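PDB 3K50: putative S41 protease from Bacteroides fragilis NCTC 9343, which is of unknown function but, as a putative member of peptidase family S41, probably cleaves peptide bonds as a serine hydrolase. Local coordinates for residues A326-P338 / F342-A354. Numbering follows the deposited sequence.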
loop_
_atom_site.group_PDB
_atom_site.type_symbol
_atom_site.label_atom_id
_atom_site.label_comp_id
_atom_site.label_asym_id
_atom_site.label_seq_id
_atom_site.Cartn_x
_atom_site.Cartn_y
_atom_site.Cartn_z
ATOM N N ALA A 326 3.924 8.943 -0.812
ATOM C CA ALA A 326 2.977 9.765 -0.038
ATOM C C ALA A 326 3.603 10.819 0.869
ATOM O O ALA A 326 2.994 11.851 1.148
ATOM C CB ALA A 326 2.097 8.878 0.817
ATOM N N GLY A 327 4.792 10.553 1.338
ATOM C CA GLY A 327 5.452 11.501 2.270
ATOM C C GLY A 327 5.199 11.240 3.759
ATOM O O GLY A 327 5.418 12.115 4.608
ATOM N N GLU A 328 4.741 10.047 4.116
ATOM C CA GLU A 328 4.496 9.733 5.541
ATOM C C GLU A 328 5.829 9.286 6.221
ATOM O O GLU A 328 6.138 8.144 6.249
ATOM C CB GLU A 328 3.353 8.705 5.687
ATOM C CG GLU A 328 2.876 8.520 7.098
ATOM C CD GLU A 328 1.654 7.658 7.115
ATOM O OE1 GLU A 328 0.591 8.181 6.738
ATOM O OE2 GLU A 328 1.776 6.459 7.459
ATOM N N TYR A 329 6.606 10.229 6.771
ATOM C CA TYR A 329 7.966 9.932 7.232
ATOM C C TYR A 329 8.075 9.559 8.718
ATOM O O TYR A 329 9.189 9.505 9.239
ATOM C CB TYR A 329 8.904 11.141 6.912
ATOM C CG TYR A 329 8.467 12.427 7.520
ATOM C CD1 TYR A 329 7.590 13.281 6.851
ATOM C CD2 TYR A 329 8.916 12.824 8.774
ATOM C CE1 TYR A 329 7.193 14.461 7.406
ATOM C CE2 TYR A 329 8.458 14.015 9.378
ATOM C CZ TYR A 329 7.622 14.836 8.696
ATOM O OH TYR A 329 7.210 16.023 9.286
ATOM N N VAL A 330 6.923 9.394 9.386
ATOM C CA VAL A 330 6.819 9.032 10.805
ATOM C C VAL A 330 5.908 7.808 10.881
ATOM O O VAL A 330 5.226 7.491 9.884
ATOM C CB VAL A 330 6.293 10.190 11.661
ATOM C CG1 VAL A 330 7.386 11.269 11.878
ATOM C CG2 VAL A 330 5.037 10.782 11.031
ATOM N N ALA A 331 5.960 7.065 11.994
ATOM C CA ALA A 331 5.166 5.856 12.112
ATOM C C ALA A 331 4.005 6.067 13.047
ATOM O O ALA A 331 4.138 6.780 14.062
ATOM C CB ALA A 331 6.051 4.694 12.629
ATOM N N THR A 332 2.895 5.402 12.733
ATOM C CA THR A 332 1.731 5.389 13.581
ATOM C C THR A 332 1.602 4.048 14.313
ATOM O O THR A 332 2.189 3.025 13.889
ATOM C CB THR A 332 0.451 5.600 12.771
ATOM O OG1 THR A 332 0.297 4.528 11.833
ATOM C CG2 THR A 332 0.468 7.020 12.011
ATOM N N LYS A 333 0.900 4.067 15.437
ATOM C CA LYS A 333 0.516 2.832 16.130
ATOM C C LYS A 333 -0.991 2.953 16.427
ATOM O O LYS A 333 -1.509 4.053 16.584
ATOM C CB LYS A 333 1.340 2.610 17.397
ATOM C CG LYS A 333 1.977 1.223 17.476
ATOM C CD LYS A 333 3.506 1.350 17.689
ATOM C CE LYS A 333 4.293 0.081 17.338
ATOM N NZ LYS A 333 5.719 0.422 16.988
ATOM N N PRO A 334 -1.717 1.831 16.404
ATOM C CA PRO A 334 -3.139 1.841 16.755
ATOM C C PRO A 334 -3.450 1.850 18.261
ATOM O O PRO A 334 -2.787 1.156 19.040
ATOM C CB PRO A 334 -3.653 0.541 16.171
ATOM C CG PRO A 334 -2.468 -0.352 16.118
ATOM C CD PRO A 334 -1.267 0.501 15.930
ATOM N N PHE A 335 -4.441 2.660 18.647
ATOM C CA PHE A 335 -4.945 2.708 20.000
ATOM C C PHE A 335 -6.461 2.553 19.835
ATOM O O PHE A 335 -7.076 3.302 19.083
ATOM C CB PHE A 335 -4.568 4.020 20.692
ATOM C CG PHE A 335 -3.093 4.201 20.878
ATOM C CD1 PHE A 335 -2.320 4.767 19.889
ATOM C CD2 PHE A 335 -2.475 3.767 22.048
ATOM C CE1 PHE A 335 -0.926 4.932 20.075
ATOM C CE2 PHE A 335 -1.103 3.885 22.218
ATOM C CZ PHE A 335 -0.326 4.441 21.198
ATOM N N VAL A 336 -7.041 1.562 20.491
ATOM C CA VAL A 336 -8.488 1.283 20.406
ATOM C C VAL A 336 -9.221 1.955 21.532
ATOM O O VAL A 336 -8.785 1.849 22.687
ATOM C CB VAL A 336 -8.765 -0.230 20.455
ATOM C CG1 VAL A 336 -10.209 -0.528 20.099
ATOM C CG2 VAL A 336 -7.868 -0.955 19.472
ATOM N N HIS A 337 -10.303 2.685 21.224
ATOM C CA HIS A 337 -11.093 3.348 22.268
ATOM C C HIS A 337 -11.675 2.244 23.163
ATOM O O HIS A 337 -12.076 1.218 22.645
ATOM C CB HIS A 337 -12.247 4.163 21.713
ATOM C CG HIS A 337 -12.912 5.051 22.726
ATOM N ND1 HIS A 337 -13.888 4.600 23.593
ATOM C CD2 HIS A 337 -12.769 6.375 22.991
ATOM C CE1 HIS A 337 -14.285 5.592 24.372
ATOM N NE2 HIS A 337 -13.646 6.692 24.004
ATOM N N PRO A 338 -11.716 2.453 24.484
ATOM C CA PRO A 338 -12.264 1.390 25.367
ATOM C C PRO A 338 -13.695 0.954 25.079
ATOM O O PRO A 338 -14.002 -0.224 25.164
ATOM C CB PRO A 338 -12.210 2.016 26.753
ATOM C CG PRO A 338 -11.186 3.090 26.652
ATOM C CD PRO A 338 -11.224 3.608 25.251
ATOM N N PHE A 342 -13.744 2.735 17.910
ATOM C CA PHE A 342 -12.950 3.268 16.821
ATOM C C PHE A 342 -11.497 3.058 17.203
ATOM O O PHE A 342 -11.173 2.753 18.349
ATOM C CB PHE A 342 -13.241 4.737 16.522
ATOM C CG PHE A 342 -12.829 5.703 17.611
ATOM C CD1 PHE A 342 -11.565 6.268 17.625
ATOM C CD2 PHE A 342 -13.748 6.112 18.556
ATOM C CE1 PHE A 342 -11.219 7.220 18.582
ATOM C CE2 PHE A 342 -13.424 7.044 19.525
ATOM C CZ PHE A 342 -12.158 7.604 19.546
ATOM N N ILE A 343 -10.649 3.189 16.208
ATOM C CA ILE A 343 -9.205 3.045 16.350
ATOM C C ILE A 343 -8.576 4.378 15.971
ATOM O O ILE A 343 -8.915 4.939 14.904
ATOM C CB ILE A 343 -8.625 2.009 15.387
ATOM C CG1 ILE A 343 -9.252 0.616 15.588
ATOM C CG2 ILE A 343 -7.069 1.948 15.536
ATOM C CD1 ILE A 343 -8.978 -0.322 14.443
ATOM N N LEU A 344 -7.706 4.861 16.865
ATOM C CA LEU A 344 -6.862 6.053 16.672
ATOM C C LEU A 344 -5.501 5.557 16.224
ATOM O O LEU A 344 -4.809 4.906 17.006
ATOM C CB LEU A 344 -6.679 6.826 17.963
ATOM C CG LEU A 344 -5.646 7.986 17.986
ATOM C CD1 LEU A 344 -5.951 8.966 16.832
ATOM C CD2 LEU A 344 -5.647 8.732 19.324
ATOM N N ASN A 345 -5.182 5.761 14.941
ATOM C CA ASN A 345 -3.879 5.441 14.376
ATOM C C ASN A 345 -3.068 6.718 14.572
ATOM O O ASN A 345 -3.255 7.695 13.849
ATOM C CB ASN A 345 -3.990 5.032 12.924
ATOM C CG ASN A 345 -4.585 3.622 12.761
ATOM O OD1 ASN A 345 -5.711 3.443 12.277
ATOM N ND2 ASN A 345 -3.855 2.638 13.227
ATOM N N LEU A 346 -2.264 6.731 15.637
ATOM C CA LEU A 346 -1.531 7.927 16.062
ATOM C C LEU A 346 -0.032 7.937 15.767
ATOM O O LEU A 346 0.625 6.927 15.963
ATOM C CB LEU A 346 -1.740 8.064 17.554
ATOM C CG LEU A 346 -1.165 9.288 18.290
ATOM C CD1 LEU A 346 -1.939 10.519 17.905
ATOM C CD2 LEU A 346 -1.282 9.008 19.838
ATOM N N VAL A 347 0.507 9.056 15.284
ATOM C CA VAL A 347 1.959 9.179 15.114
ATOM C C VAL A 347 2.598 9.032 16.498
ATOM O O VAL A 347 2.316 9.818 17.408
ATOM C CB VAL A 347 2.383 10.534 14.488
ATOM C CG1 VAL A 347 3.903 10.683 14.460
ATOM C CG2 VAL A 347 1.836 10.677 13.110
ATOM N N VAL A 348 3.476 8.047 16.637
ATOM C CA VAL A 348 4.184 7.766 17.890
ATOM C C VAL A 348 5.725 7.940 17.795
ATOM O O VAL A 348 6.369 8.374 18.773
ATOM C CB VAL A 348 3.835 6.335 18.430
ATOM C CG1 VAL A 348 2.353 6.306 18.851
ATOM C CG2 VAL A 348 4.226 5.240 17.420
ATOM N N CYS A 349 6.321 7.679 16.640
ATOM C CA CYS A 349 7.777 7.824 16.518
ATOM C C CYS A 349 8.307 8.199 15.174
ATOM O O CYS A 349 7.689 7.989 14.151
ATOM C CB CYS A 349 8.506 6.541 16.916
ATOM S SG CYS A 349 8.198 5.038 15.939
ATOM N N ASN A 350 9.484 8.818 15.228
ATOM C CA ASN A 350 10.344 9.015 14.077
ATOM C C ASN A 350 10.965 7.674 13.710
ATOM O O ASN A 350 11.114 6.763 14.579
ATOM C CB ASN A 350 11.460 10.012 14.400
ATOM C CG ASN A 350 10.996 11.404 14.365
ATOM O OD1 ASN A 350 10.650 11.926 13.304
ATOM N ND2 ASN A 350 10.981 12.023 15.475
ATOM N N VAL A 351 11.240 7.486 12.427
ATOM C CA VAL A 351 11.867 6.253 11.928
ATOM C C VAL A 351 13.082 6.634 11.044
ATOM O O VAL A 351 12.954 6.866 9.841
ATOM C CB VAL A 351 10.872 5.388 11.135
ATOM C CG1 VAL A 351 11.527 4.046 10.750
ATOM C CG2 VAL A 351 9.659 5.174 11.928
ATOM N N TYR A 352 14.251 6.816 11.666
ATOM C CA TYR A 352 15.445 7.207 10.917
ATOM C C TYR A 352 16.133 6.006 10.333
ATOM O O TYR A 352 16.093 4.935 10.918
ATOM C CB TYR A 352 16.432 7.923 11.808
ATOM C CG TYR A 352 15.796 9.146 12.573
ATOM C CD1 TYR A 352 15.235 10.221 11.881
ATOM C CD2 TYR A 352 15.786 9.195 13.928
ATOM C CE1 TYR A 352 14.673 11.318 12.526
ATOM C CE2 TYR A 352 15.232 10.337 14.610
ATOM C CZ TYR A 352 14.705 11.378 13.888
ATOM O OH TYR A 352 14.130 12.474 14.495
ATOM N N ASN A 353 16.824 6.218 9.221
ATOM C CA ASN A 353 17.672 5.194 8.654
ATOM C C ASN A 353 19.006 5.202 9.445
ATOM O O ASN A 353 19.178 5.969 10.395
ATOM C CB ASN A 353 17.889 5.381 7.130
ATOM C CG ASN A 353 18.554 6.674 6.740
ATOM O OD1 ASN A 353 19.253 7.353 7.521
ATOM N ND2 ASN A 353 18.377 7.009 5.455
ATOM N N ALA A 354 19.966 4.407 8.997
ATOM C CA ALA A 354 21.272 4.273 9.678
ATOM C C ALA A 354 22.074 5.573 9.619
ATOM O O ALA A 354 22.969 5.766 10.418
ATOM C CB ALA A 354 22.058 3.123 9.051
HETATM O O HOH W 1 10.970 9.992 11.122
#
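Y329 and V351 meet through a water at the open end of this β-hairpin: the water donates to Y329 O and to N350 OD1 and accepts from V351 N, bridging the two chain segments where Y329 O and V351 N stand 4.3 Å apart. One residue on, V330 sets CG2 across V347, 3.6 Å from V347 CG1, the two side chains crossing at about a right angle. A331 is the pivot of a classic β-bulge. A331 N points its hydrogen almost straight at C349 O (2.9 Å, 177°), while A331 O faces two successive amides, taking a firm bond from V348 N (2.9 Å) in the carbonyl plane and a weak one from C349 N. A331 CB meets V351 CG2 and C349 SG. Past the bulge the register has moved by one residue, and K333 hydrogen-bonds with L346 in both directions, its CB against V348 CG2; K333 NZ reaches away to Y264 OH. P334 lays CB on I343 CG2 (3.7 Å). F335, joined to L344 by a reciprocal pair of backbone hydrogen bonds, has CG anti to its carbonyl carbon (chi1 -64°), which carries the ring along the sheet until V348 CG1 meets its edge in plane, 3.8 Å from F335 CE1; W18 and V22 of helix 18-26 also touch this ring. H337 N hydrogen-bonds to F342 O at 3.0 Å, and H337 CB lies over one face of the F342 ring in a CH-π contact, 4.0 Å from the centroid. A classic bulge thus lets one strand carry an extra residue while antiparallel hydrogen-bond pairing continues on either side, flanked here by apolar contacts of V330 with V347 and F335 with V348.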